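Local coordinates for ABC transporter substrate-binding protein (Rhizobium radiobacter, PDB 6TFX), which binds the mannityl-opine mannopinic acid as a periplasmic solute-binding protein and probably delivers it to an ABC importer, at residues Ser33-Ala38 / Lys78-Tyr83; Ala187-Gly192 / Ile486-Tyr491; Tyr394-Phe399 / Lys423-Ala428; Tyr400-Ala403 / Gly407-Thr410. One frame throughout, in Å; residues are numbered along the deposited sequence.

In the fold
From the N terminus, contact 1 comes first: it closes a loop holding the strands 53-54, 57-62 and 68-73 by tying the end of helix 26-35 to the loop before helix 88-98. Only after it has closed does contact 2 open, joining the 187-192 loop to residues close to the C terminus. The long excursion between these ends contains contact 3, which pairs helices 392-400 and 422-430, and within the connection of those helices lies contact 4. No two loops cross. Contacts 1 and 2 adjoin through Tyr34 and Ile486; contacts 3 and 4 touch through Glu426 and His401, on the other side of the chain's centre from contact 2.

Contact 1: Ser33-Ala38 / Lys78-Tyr83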
loop_
_atom_site.group_PDB
_atom_site.type_symbol
_atom_site.label_atom_id
_atom_site.label_comp_id
_atom_site.label_asym_id
_atom_site.label_seq_id
_atom_site.Cartn_x
_atom_site.Cartn_y
_atom_site.Cartn_z
ATOM N N SER A 33 2.634 -7.472 -8.449
ATOM C CA SER A 33 3.959 -6.983 -8.851
ATOM C C SER A 33 4.815 -8.051 -9.538
ATOM O O SER A 33 5.838 -7.714 -10.148
ATOM C CB SER A 33 4.716 -6.397 -7.663
ATOM O OG SER A 33 5.271 -7.418 -6.849
ATOM N N TYR A 34 4.425 -9.332 -9.417
ATOM C CA TYR A 34 5.200 -10.413 -10.076
ATOM C C TYR A 34 4.585 -10.760 -11.443
ATOM O O TYR A 34 5.274 -11.304 -12.307
ATOM C CB TYR A 34 5.164 -11.690 -9.222
ATOM C CG TYR A 34 5.787 -11.584 -7.834
ATOM C CD1 TYR A 34 6.438 -10.422 -7.421
ATOM C CD2 TYR A 34 5.609 -12.592 -6.893
ATOM C CE1 TYR A 34 6.957 -10.297 -6.132
ATOM C CE2 TYR A 34 6.140 -12.489 -5.610
ATOM C CZ TYR A 34 6.823 -11.345 -5.233
ATOM O OH TYR A 34 7.295 -11.259 -3.935
ATOM N N ILE A 35 3.278 -10.512 -11.600
ATOM C CA ILE A 35 2.515 -10.896 -12.797
ATOM C C ILE A 35 2.477 -9.842 -13.864
ATOM O O ILE A 35 2.414 -10.191 -15.045
ATOM C CB ILE A 35 1.055 -11.250 -12.355
ATOM C CG1 ILE A 35 1.039 -12.399 -11.309
ATOM C CG2 ILE A 35 0.110 -11.552 -13.549
ATOM C CD1 ILE A 35 -0.289 -12.437 -10.456
ATOM N N TYR A 36 2.357 -8.552 -13.453
ATOM C CA TYR A 36 2.154 -7.475 -14.403
ATOM C C TYR A 36 3.338 -6.526 -14.509
ATOM O O TYR A 36 4.204 -6.455 -13.609
ATOM C CB TYR A 36 0.972 -6.633 -13.929
ATOM C CG TYR A 36 -0.334 -7.377 -13.837
ATOM C CD1 TYR A 36 -1.158 -7.511 -14.949
ATOM C CD2 TYR A 36 -0.772 -7.915 -12.628
ATOM C CE1 TYR A 36 -2.376 -8.185 -14.870
ATOM C CE2 TYR A 36 -1.988 -8.591 -12.536
ATOM C CZ TYR A 36 -2.800 -8.700 -13.656
ATOM O OH TYR A 36 -4.029 -9.309 -13.564
ATOM N N GLY A 37 3.282 -5.730 -15.567
ATOM C CA GLY A 37 4.182 -4.603 -15.805
ATOM C C GLY A 37 3.369 -3.365 -16.156
ATOM O O GLY A 37 2.128 -3.396 -16.148
ATOM N N ALA A 38 4.052 -2.273 -16.497
ATOM C CA ALA A 38 3.364 -1.029 -16.812
ATOM C C ALA A 38 4.102 -0.317 -17.962
ATOM O O ALA A 38 5.068 -0.865 -18.513
ATOM C CB ALA A 38 3.324 -0.158 -15.560
ATOM N N LYS A 78 5.130 -9.783 -25.278
ATOM C CA LYS A 78 4.036 -10.738 -25.367
ATOM C C LYS A 78 3.255 -10.867 -24.066
ATOM O O LYS A 78 3.850 -10.950 -22.977
ATOM C CB LYS A 78 4.573 -12.144 -25.719
ATOM C CG LYS A 78 5.567 -12.204 -26.875
ATOM C CD LYS A 78 4.915 -12.151 -28.238
ATOM C CE LYS A 78 5.976 -12.167 -29.310
ATOM N NZ LYS A 78 5.404 -11.894 -30.650
ATOM N N TRP A 79 1.930 -10.998 -24.188
ATOM C CA TRP A 79 1.109 -11.295 -23.034
ATOM C C TRP A 79 1.383 -12.742 -22.643
ATOM O O TRP A 79 1.734 -13.550 -23.496
ATOM C CB TRP A 79 -0.383 -11.190 -23.395
ATOM C CG TRP A 79 -0.869 -9.781 -23.543
ATOM C CD1 TRP A 79 -1.362 -9.193 -24.672
ATOM C CD2 TRP A 79 -0.968 -8.796 -22.494
ATOM N NE1 TRP A 79 -1.780 -7.902 -24.386
ATOM C CE2 TRP A 79 -1.515 -7.626 -23.067
ATOM C CE3 TRP A 79 -0.618 -8.784 -21.128
ATOM C CZ2 TRP A 79 -1.708 -6.444 -22.321
ATOM C CZ3 TRP A 79 -0.818 -7.623 -20.389
ATOM C CH2 TRP A 79 -1.373 -6.475 -20.983
ATOM N N GLN A 80 1.155 -13.076 -21.375
ATOM C CA GLN A 80 1.216 -14.467 -20.932
ATOM C C GLN A 80 0.029 -15.221 -21.569
ATOM O O GLN A 80 -0.946 -14.594 -21.972
ATOM C CB GLN A 80 0.988 -14.517 -19.424
ATOM C CG GLN A 80 2.198 -14.004 -18.627
ATOM C CD GLN A 80 1.814 -13.426 -17.289
ATOM O OE1 GLN A 80 0.678 -13.561 -16.814
ATOM N NE2 GLN A 80 2.760 -12.712 -16.672
ATOM N N GLY A 81 0.109 -16.552 -21.580
ATOM C CA GLY A 81 -0.974 -17.429 -22.009
ATOM C C GLY A 81 -1.386 -17.407 -23.469
ATOM O O GLY A 81 -2.408 -18.006 -23.808
ATOM N N GLY A 82 -0.606 -16.781 -24.338
ATOM C CA GLY A 82 -0.905 -16.773 -25.777
ATOM C C GLY A 82 -1.822 -15.660 -26.258
ATOM O O GLY A 82 -2.301 -15.710 -27.398
ATOM N N TYR A 83 -2.030 -14.607 -25.434
ATOM C CA TYR A 83 -2.880 -13.475 -25.841
ATOM C C TYR A 83 -2.221 -12.571 -26.895
ATOM O O TYR A 83 -2.872 -11.653 -27.380
ATOM C CB TYR A 83 -3.367 -12.680 -24.627
ATOM C CG TYR A 83 -4.537 -13.361 -23.961
ATOM C CD1 TYR A 83 -5.840 -13.121 -24.387
ATOM C CD2 TYR A 83 -4.345 -14.253 -22.909
ATOM C CE1 TYR A 83 -6.924 -13.758 -23.786
ATOM C CE2 TYR A 83 -5.422 -14.893 -22.298
ATOM C CZ TYR A 83 -6.710 -14.658 -22.756
ATOM O OH TYR A 83 -7.789 -15.242 -22.127
#
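Ile35 and Gln80 carry this contact, and the polar part of it is a single hydrogen bond. Gln80 reaches across with its side-chain amide, and NE2 donates to Ile35 O over 3.0 Å. The donor lies in the carbonyl plane, on a lone pair of the oxygen, yet the bond is bent (N-H...O 137°), and the oxygen also stands 29° out of the plane of the glutamine amide. CG of Gln80 is set opposite its own carbonyl carbon (chi1 -73°), and from there the chain runs out extended, which carries the amide across to helix 26-35. The same amide is also gripped by a third piece of chain: NE2 donates to Gly168 O as well, while OE1 accepts from Gly166 N.

The arrangement illustrates how the end of a helix can be met from outside. Ile35 is the last residue of helix 26-35, Tyr36 being the first to leave helical backbone angles, and its carbonyl receives a side chain from a loop of this family 5 solute-binding protein. The backbone of Ile35 is also hydrogen-bonded to Gly168, so the helix end and the glutamine amide share a partner.

Van der Waals contact is slight by comparison. The CG2 branch of Ile35 lies 3.9 Å from Gln80 OE1, the two side chains crossing at about a right angle. That methyl also sits 3.7 Å above one face of the Tyr36 ring, offset toward the rim, and the isoleucine packs on Val172 of strand 170-176 too.

Contact 2: Ala187-Gly192 / Ile486-Tyr491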
loop_
_atom_site.group_PDB
_atom_site.type_symbol
_atom_site.label_atom_id
_atom_site.label_comp_id
_atom_site.label_asym_id
_atom_site.label_seq_id
_atom_site.Cartn_x
_atom_site.Cartn_y
_atom_site.Cartn_z
ATOM N N ALA A 187 8.028 -17.813 -19.946
ATOM C CA ALA A 187 9.146 -18.152 -20.851
ATOM C C ALA A 187 9.426 -17.098 -21.952
ATOM O O ALA A 187 10.540 -17.048 -22.492
ATOM C CB ALA A 187 8.913 -19.525 -21.482
ATOM N N GLU A 188 8.428 -16.264 -22.271
ATOM C CA GLU A 188 8.532 -15.251 -23.312
ATOM C C GLU A 188 8.718 -13.858 -22.730
ATOM O O GLU A 188 8.654 -12.898 -23.493
ATOM C CB GLU A 188 7.288 -15.261 -24.220
ATOM C CG GLU A 188 7.122 -16.538 -25.031
ATOM C CD GLU A 188 6.174 -16.397 -26.205
ATOM O OE1 GLU A 188 4.991 -16.046 -25.981
ATOM O OE2 GLU A 188 6.615 -16.634 -27.352
ATOM N N TYR A 189 9.009 -13.739 -21.401
ATOM C CA TYR A 189 9.187 -12.417 -20.788
ATOM C C TYR A 189 10.189 -11.607 -21.611
ATOM O O TYR A 189 11.243 -12.126 -21.975
ATOM C CB TYR A 189 9.606 -12.532 -19.318
ATOM C CG TYR A 189 9.684 -11.178 -18.654
ATOM C CD1 TYR A 189 8.575 -10.329 -18.617
ATOM C CD2 TYR A 189 10.869 -10.731 -18.077
ATOM C CE1 TYR A 189 8.639 -9.077 -18.009
ATOM C CE2 TYR A 189 10.948 -9.471 -17.481
ATOM C CZ TYR A 189 9.828 -8.653 -17.443
ATOM O OH TYR A 189 9.930 -7.406 -16.890
ATOM N N PHE A 190 9.827 -10.369 -21.973
ATOM C CA PHE A 190 10.616 -9.564 -22.893
ATOM C C PHE A 190 12.067 -9.266 -22.452
ATOM O O PHE A 190 12.902 -9.009 -23.319
ATOM C CB PHE A 190 9.889 -8.281 -23.264
ATOM C CG PHE A 190 9.834 -7.214 -22.206
ATOM C CD1 PHE A 190 8.807 -7.192 -21.274
ATOM C CD2 PHE A 190 10.759 -6.178 -22.194
ATOM C CE1 PHE A 190 8.722 -6.165 -20.327
ATOM C CE2 PHE A 190 10.673 -5.154 -21.241
ATOM C CZ PHE A 190 9.660 -5.157 -20.320
ATOM N N ARG A 191 12.377 -9.317 -21.135
ATOM C CA ARG A 191 13.754 -9.034 -20.670
ATOM C C ARG A 191 14.574 -10.307 -20.604
ATOM O O ARG A 191 15.761 -10.252 -20.283
ATOM C CB ARG A 191 13.760 -8.355 -19.293
ATOM C CG ARG A 191 12.994 -7.046 -19.234
ATOM C CD ARG A 191 13.098 -6.409 -17.852
ATOM N NE ARG A 191 12.180 -5.276 -17.704
ATOM C CZ ARG A 191 12.491 -4.017 -18.001
ATOM N NH1 ARG A 191 13.715 -3.707 -18.431
ATOM N NH2 ARG A 191 11.593 -3.057 -17.850
ATOM N N GLY A 192 13.937 -11.435 -20.902
ATOM C CA GLY A 192 14.572 -12.747 -20.862
ATOM C C GLY A 192 13.824 -13.677 -19.935
ATOM O O GLY A 192 13.156 -13.233 -18.987
ATOM N N ILE A 486 10.239 -10.183 -6.864
ATOM C CA ILE A 486 10.847 -11.326 -7.543
ATOM C C ILE A 486 10.742 -11.016 -9.038
ATOM O O ILE A 486 9.675 -10.650 -9.536
ATOM C CB ILE A 486 10.186 -12.671 -7.148
ATOM C CG1 ILE A 486 10.309 -12.865 -5.610
ATOM C CG2 ILE A 486 10.839 -13.832 -7.907
ATOM C CD1 ILE A 486 9.438 -13.909 -5.085
ATOM N N THR A 487 11.884 -11.089 -9.729
ATOM C CA THR A 487 11.944 -10.749 -11.145
ATOM C C THR A 487 12.614 -11.880 -11.919
ATOM O O THR A 487 12.941 -12.940 -11.354
ATOM C CB THR A 487 12.756 -9.443 -11.377
ATOM O OG1 THR A 487 14.133 -9.721 -11.170
ATOM C CG2 THR A 487 12.296 -8.256 -10.498
ATOM N N GLU A 488 12.881 -11.628 -13.210
ATOM C CA GLU A 488 13.610 -12.592 -14.049
ATOM C C GLU A 488 15.087 -12.714 -13.569
ATOM O O GLU A 488 15.797 -13.628 -13.988
ATOM C CB GLU A 488 13.536 -12.180 -15.542
ATOM C CG GLU A 488 14.446 -11.028 -15.972
ATOM C CD GLU A 488 14.033 -9.629 -15.559
ATOM O OE1 GLU A 488 12.997 -9.473 -14.873
ATOM O OE2 GLU A 488 14.744 -8.677 -15.944
ATOM N N GLN A 489 15.553 -11.766 -12.732
ATOM C CA GLN A 489 16.946 -11.745 -12.246
ATOM C C GLN A 489 17.141 -12.584 -10.966
ATOM O O GLN A 489 18.266 -12.913 -10.621
ATOM C CB GLN A 489 17.393 -10.298 -11.942
ATOM C CG GLN A 489 17.128 -9.249 -13.023
ATOM C CD GLN A 489 16.906 -7.872 -12.398
ATOM O OE1 GLN A 489 17.852 -7.091 -12.240
ATOM N NE2 GLN A 489 15.657 -7.534 -12.006
ATOM N N THR A 490 16.060 -12.834 -10.212
ATOM C CA THR A 490 16.134 -13.565 -8.939
ATOM C C THR A 490 16.735 -14.959 -9.159
ATOM O O THR A 490 16.359 -15.663 -10.096
ATOM C CB THR A 490 14.754 -13.683 -8.323
ATOM O OG1 THR A 490 14.135 -12.397 -8.395
ATOM C CG2 THR A 490 14.808 -14.176 -6.867
ATOM N N TYR A 491 17.653 -15.359 -8.290
ATOM C CA TYR A 491 18.332 -16.635 -8.494
ATOM C C TYR A 491 18.760 -17.290 -7.178
ATOM O O TYR A 491 18.834 -16.618 -6.154
ATOM C CB TYR A 491 19.586 -16.374 -9.380
ATOM C CG TYR A 491 20.636 -15.532 -8.686
ATOM C CD1 TYR A 491 20.556 -14.142 -8.688
ATOM C CD2 TYR A 491 21.690 -16.123 -7.992
ATOM C CE1 TYR A 491 21.477 -13.363 -7.994
ATOM C CE2 TYR A 491 22.628 -15.349 -7.306
ATOM C CZ TYR A 491 22.518 -13.965 -7.313
ATOM O OH TYR A 491 23.417 -13.160 -6.646
HETATM O O HOH W 1 11.281 -7.456 -14.567
#
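Tyr189, Arg191 and Gly192 surround the side chain of Glu488 where two type I beta turns, Tyr189-Gly192 and Thr487-Thr490, come together. Tyr189 has CG anti to the backbone N (chi1 -176°), which sends the ring toward Glu488. Its CE2 approaches OE1 of the glutamate to 3.3 Å, obliquely, with ring and carboxylate planes 52° apart. A water joins the polar ends of the pair: it donates to Glu488 OE1 and also bonds Tyr189 OH, each at 2.7 Å.

Phe190 takes no part across the contact, but one face of its ring packs against CG of Arg191. Arg191, extended from CG to NE, passes Glu488 at a slant, with CD 3.4 Å from Glu488 OE2. Opposite charges are near without meeting, NE being 4.6 Å from OE2; NE instead donates to Tyr189 OH, which lies in the guanidinium plane, and NH2 is held in a salt bridge by Asp55. Gly192 ends the turn, with backbone angles that call for glycine, and sets its carbonyl O 3.6 Å from Glu488 CB.

Glu488 can fold back into this site because its CG sits between backbone N and carbonyl carbon (chi1 77°) and the chain bends again beyond it. Just beside it is an ST turn, Thr487 OG1 accepting from Gln489 N at 2.9 Å and from Gln489 NE2 at 2.8 Å.

Contact 3: Tyr394-Phe399 / Lys423-Ala428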
loop_
_atom_site.group_PDB
_atom_site.type_symbol
_atom_site.label_atom_id
_atom_site.label_comp_id
_atom_site.label_asym_id
_atom_site.label_seq_id
_atom_site.Cartn_x
_atom_site.Cartn_y
_atom_site.Cartn_z
ATOM N N TYR A 394 -0.847 12.534 -2.265
ATOM C CA TYR A 394 -1.464 11.204 -2.346
ATOM C C TYR A 394 -2.063 10.786 -1.018
ATOM O O TYR A 394 -3.263 10.509 -0.953
ATOM C CB TYR A 394 -0.456 10.165 -2.882
ATOM C CG TYR A 394 -0.159 10.452 -4.344
ATOM C CD1 TYR A 394 -1.050 10.064 -5.337
ATOM C CD2 TYR A 394 0.927 11.241 -4.713
ATOM C CE1 TYR A 394 -0.837 10.392 -6.674
ATOM C CE2 TYR A 394 1.154 11.580 -6.054
ATOM C CZ TYR A 394 0.250 11.172 -7.025
ATOM O OH TYR A 394 0.415 11.489 -8.348
ATOM N N TYR A 395 -1.258 10.756 0.041
ATOM C CA TYR A 395 -1.830 10.335 1.336
ATOM C C TYR A 395 -2.925 11.294 1.762
ATOM O O TYR A 395 -3.980 10.865 2.229
ATOM C CB TYR A 395 -0.734 10.304 2.408
ATOM C CG TYR A 395 -0.870 9.124 3.347
ATOM C CD1 TYR A 395 -0.321 7.886 3.024
ATOM C CD2 TYR A 395 -1.522 9.251 4.574
ATOM C CE1 TYR A 395 -0.401 6.803 3.904
ATOM C CE2 TYR A 395 -1.611 8.168 5.460
ATOM C CZ TYR A 395 -1.047 6.946 5.120
ATOM O OH TYR A 395 -1.148 5.866 5.985
ATOM N N LEU A 396 -2.703 12.617 1.588
ATOM C CA LEU A 396 -3.715 13.572 2.038
ATOM C C LEU A 396 -5.035 13.419 1.288
ATOM O O LEU A 396 -6.102 13.446 1.896
ATOM C CB LEU A 396 -3.206 15.019 1.900
ATOM C CG LEU A 396 -2.091 15.391 2.854
ATOM C CD1 LEU A 396 -1.511 16.748 2.459
ATOM C CD2 LEU A 396 -2.585 15.432 4.341
ATOM N N THR A 397 -4.969 13.331 -0.043
ATOM C CA THR A 397 -6.212 13.241 -0.805
ATOM C C THR A 397 -6.946 11.943 -0.467
ATOM O O THR A 397 -8.162 11.960 -0.271
ATOM C CB THR A 397 -5.926 13.337 -2.316
ATOM O OG1 THR A 397 -5.354 14.628 -2.592
ATOM C CG2 THR A 397 -7.183 13.113 -3.150
ATOM N N GLN A 398 -6.223 10.821 -0.452
ATOM C CA GLN A 398 -6.902 9.526 -0.278
ATOM C C GLN A 398 -7.493 9.293 1.106
ATOM O O GLN A 398 -8.576 8.700 1.231
ATOM C CB GLN A 398 -5.917 8.404 -0.649
ATOM C CG GLN A 398 -5.514 8.502 -2.144
ATOM C CD GLN A 398 -4.605 7.379 -2.552
ATOM O OE1 GLN A 398 -4.685 6.277 -2.034
ATOM N NE2 GLN A 398 -3.747 7.642 -3.528
ATOM N N PHE A 399 -6.770 9.721 2.142
ATOM C CA PHE A 399 -7.227 9.467 3.511
ATOM C C PHE A 399 -8.020 10.618 4.130
ATOM O O PHE A 399 -8.775 10.360 5.093
ATOM C CB PHE A 399 -6.017 9.203 4.405
ATOM C CG PHE A 399 -5.423 7.840 4.220
ATOM C CD1 PHE A 399 -5.918 6.745 4.938
ATOM C CD2 PHE A 399 -4.401 7.630 3.297
ATOM C CE1 PHE A 399 -5.371 5.466 4.760
ATOM C CE2 PHE A 399 -3.879 6.339 3.082
ATOM C CZ PHE A 399 -4.345 5.272 3.842
ATOM N N LYS A 423 -9.744 22.634 1.291
ATOM C CA LYS A 423 -9.214 23.764 0.527
ATOM C C LYS A 423 -7.694 23.750 0.454
ATOM O O LYS A 423 -7.139 24.051 -0.602
ATOM C CB LYS A 423 -9.703 25.099 1.123
ATOM C CG LYS A 423 -11.237 25.225 1.134
ATOM C CD LYS A 423 -11.887 25.191 -0.251
ATOM C CE LYS A 423 -13.350 24.827 -0.168
ATOM N NZ LYS A 423 -14.033 24.987 -1.478
ATOM N N GLN A 424 -7.015 23.382 1.553
ATOM C CA GLN A 424 -5.543 23.335 1.561
ATOM C C GLN A 424 -5.022 22.217 0.662
ATOM O O GLN A 424 -4.039 22.391 -0.061
ATOM C CB GLN A 424 -5.022 23.136 2.992
ATOM C CG GLN A 424 -5.245 24.361 3.891
ATOM C CD GLN A 424 -6.666 24.543 4.395
ATOM O OE1 GLN A 424 -7.495 23.634 4.343
ATOM N NE2 GLN A 424 -6.971 25.724 4.931
ATOM N N ILE A 425 -5.689 21.054 0.710
ATOM C CA ILE A 425 -5.281 19.904 -0.106
ATOM C C ILE A 425 -5.433 20.266 -1.594
ATOM O O ILE A 425 -4.516 20.039 -2.385
ATOM C CB ILE A 425 -6.112 18.657 0.296
ATOM C CG1 ILE A 425 -5.694 18.193 1.716
ATOM C CG2 ILE A 425 -5.895 17.528 -0.727
ATOM C CD1 ILE A 425 -6.613 17.121 2.338
ATOM N N GLU A 426 -6.597 20.823 -1.967
ATOM C CA GLU A 426 -6.840 21.190 -3.365
ATOM C C GLU A 426 -5.870 22.268 -3.829
ATOM O O GLU A 426 -5.348 22.168 -4.945
ATOM C CB GLU A 426 -8.271 21.693 -3.509
ATOM C CG GLU A 426 -9.279 20.586 -3.331
ATOM C CD GLU A 426 -10.714 21.083 -3.330
ATOM O OE1 GLU A 426 -11.008 22.062 -4.059
ATOM O OE2 GLU A 426 -11.544 20.493 -2.601
ATOM N N ALA A 427 -5.660 23.319 -3.007
ATOM C CA ALA A 427 -4.747 24.408 -3.419
ATOM C C ALA A 427 -3.310 23.892 -3.530
ATOM O O ALA A 427 -2.605 24.270 -4.463
ATOM C CB ALA A 427 -4.804 25.573 -2.445
ATOM N N ALA A 428 -2.886 23.000 -2.614
ATOM C CA ALA A 428 -1.503 22.486 -2.664
ATOM C C ALA A 428 -1.271 21.653 -3.918
ATOM O O ALA A 428 -0.194 21.694 -4.518
ATOM C CB ALA A 428 -1.222 21.631 -1.431
#
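Ile425 projects from helix 422-430 onto the flank of helix 392-400, where Leu396 and Thr397 receive it. Apolar packing makes up most of the contact. CG1 of Ile425 is directed opposite the carbonyl carbon (chi1 -69°), and this carries CD1 to Leu396, 4.0 Å from its CB and 3.7 Å from its carbonyl O. The methyl thus rests partly on leucine side chain and partly on the carbonyl of the helix backbone. The helices come close enough for this that the CA atoms of Thr397 and Ile425 are 6.8 Å apart.

The second branch meets a polar atom. Ile425 CG2 lies 3.5 Å from Thr397 OG1, the side chains meeting at a slant, and no hydrogen bond links the two segments. The hydroxyl has its partners elsewhere: it is hydrogen-bonded to Asp393 O, one helical turn back, and to Arg429 NH2, whose helix is that of Ile425. In this way a polar link across the same interface runs beside the apolar one.

The site is close to the bound magnesium ion of Cys418 and Cys453, about 8 Å from the side chain of Ile425 at nearest. Around the pair, helix 434-450 covers one side, Trp441 touching both Leu396 and Ala428, and beyond the interface Tyr395 packs on Leu250 and Leu252 of strand 240-255.

Contact 4: Tyr400-Ala403 / Gly407-Thr410; sequences YHSA and GKPT
Lys408 and Thr410 each donate to one of two successive backbone carbonyls, Ser402 O and Ala403 O, in the connection between helices 392-400 and 422-430, where a 3-10 segment starts at Ser402. The two donors come in differently. Lys408 is a long arm, extended beyond CG, that passes over the Ser402 carbonyl. Lys408 CD lies 3.5 Å from Ser402 O, and Lys408 NZ closes on Ser402 O at 2.9 Å, standing 63° above the carbonyl plane and so off the lone pairs. Glu405 adds a long, weak ion pair to the ammonium.

Thr410 works at short range. Its OG1 sits between its backbone N and carbonyl carbon (chi1 47°) and faces Ala403 O at 2.6 Å, only 16° from the carbonyl plane. Ala403 O and Thr410 O, two acceptors, also lie 3.1 Å apart. The two carbonyls are thus served by a lysine arm from above and a hydroxyl from nearly in plane, two routes by which a surface turn can be held.

Ser402 OG is hydrogen-bonded to Asp422 at the start of helix 422-430; the serine side chain lies about 9 Å from the magnesium ion bound at Cys418 and Cys453. His401 uses both ring nitrogens: NE2 is bonded to Glu426, and ND1 accepts an almost straight bond from Ala403 N at 2.9 Å.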
loop_
_atom_site.group_PDB
_atom_site.type_symbol
_atom_site.label_atom_id
_atom_site.label_comp_id
_atom_site.label_asym_id
_atom_site.label_seq_id
_atom_site.Cartn_x
_atom_site.Cartn_y
_atom_site.Cartn_z
ATOM N N TYR A 400 -7.829 11.869 3.667
ATOM C CA TYR A 400 -8.417 12.993 4.373
ATOM C C TYR A 400 -9.258 13.989 3.556
ATOM O O TYR A 400 -9.911 14.822 4.189
ATOM C CB TYR A 400 -7.312 13.769 5.128
ATOM C CG TYR A 400 -6.427 12.870 5.967
ATOM C CD1 TYR A 400 -6.959 12.093 7.001
ATOM C CD2 TYR A 400 -5.056 12.769 5.713
ATOM C CE1 TYR A 400 -6.152 11.241 7.754
ATOM C CE2 TYR A 400 -4.243 11.919 6.459
ATOM C CZ TYR A 400 -4.801 11.128 7.451
ATOM O OH TYR A 400 -4.003 10.285 8.191
ATOM N N HIS A 401 -9.247 13.932 2.207
ATOM C CA HIS A 401 -10.076 14.884 1.448
ATOM C C HIS A 401 -11.520 14.376 1.474
ATOM O O HIS A 401 -11.729 13.164 1.383
ATOM C CB HIS A 401 -9.578 15.005 0.012
ATOM C CG HIS A 401 -10.263 16.094 -0.751
ATOM N ND1 HIS A 401 -11.539 15.926 -1.268
ATOM C CD2 HIS A 401 -9.855 17.361 -0.999
ATOM C CE1 HIS A 401 -11.844 17.076 -1.861
ATOM N NE2 HIS A 401 -10.859 17.966 -1.729
ATOM N N SER A 402 -12.503 15.273 1.636
ATOM C CA SER A 402 -13.891 14.797 1.758
ATOM C C SER A 402 -14.393 13.979 0.549
ATOM O O SER A 402 -15.315 13.161 0.715
ATOM C CB SER A 402 -14.851 15.946 2.062
ATOM O OG SER A 402 -14.975 16.728 0.893
ATOM N N ALA A 403 -13.823 14.176 -0.650
ATOM C CA ALA A 403 -14.286 13.412 -1.826
ATOM C C ALA A 403 -13.991 11.898 -1.619
ATOM O O ALA A 403 -14.640 11.036 -2.211
ATOM C CB ALA A 403 -13.568 13.902 -3.081
ATOM N N GLY A 407 -18.602 5.911 1.534
ATOM C CA GLY A 407 -20.019 6.106 1.237
ATOM C C GLY A 407 -20.245 6.880 -0.046
ATOM O O GLY A 407 -21.355 6.890 -0.569
ATOM N N LYS A 408 -19.191 7.544 -0.568
ATOM C CA LYS A 408 -19.330 8.315 -1.806
ATOM C C LYS A 408 -18.905 7.475 -3.009
ATOM O O LYS A 408 -18.043 6.592 -2.857
ATOM C CB LYS A 408 -18.462 9.587 -1.718
ATOM C CG LYS A 408 -19.007 10.597 -0.723
ATOM C CD LYS A 408 -18.239 11.884 -0.783
ATOM C CE LYS A 408 -18.850 12.886 0.150
ATOM N NZ LYS A 408 -18.051 14.130 0.210
ATOM N N PRO A 409 -19.375 7.804 -4.247
ATOM C CA PRO A 409 -18.886 7.058 -5.428
ATOM C C PRO A 409 -17.367 7.193 -5.618
ATOM O O PRO A 409 -16.711 6.283 -6.124
ATOM C CB PRO A 409 -19.654 7.686 -6.603
ATOM C CG PRO A 409 -20.846 8.381 -5.971
ATOM C CD PRO A 409 -20.370 8.837 -4.622
ATOM N N THR A 410 -16.808 8.318 -5.155
ATOM C CA THR A 410 -15.387 8.650 -5.238
ATOM C C THR A 410 -14.627 8.195 -3.966
ATOM O O THR A 410 -13.475 8.602 -3.762
ATOM C CB THR A 410 -15.243 10.179 -5.378
ATOM O OG1 THR A 410 -16.079 10.793 -4.408
ATOM C CG2 THR A 410 -15.656 10.688 -6.775
#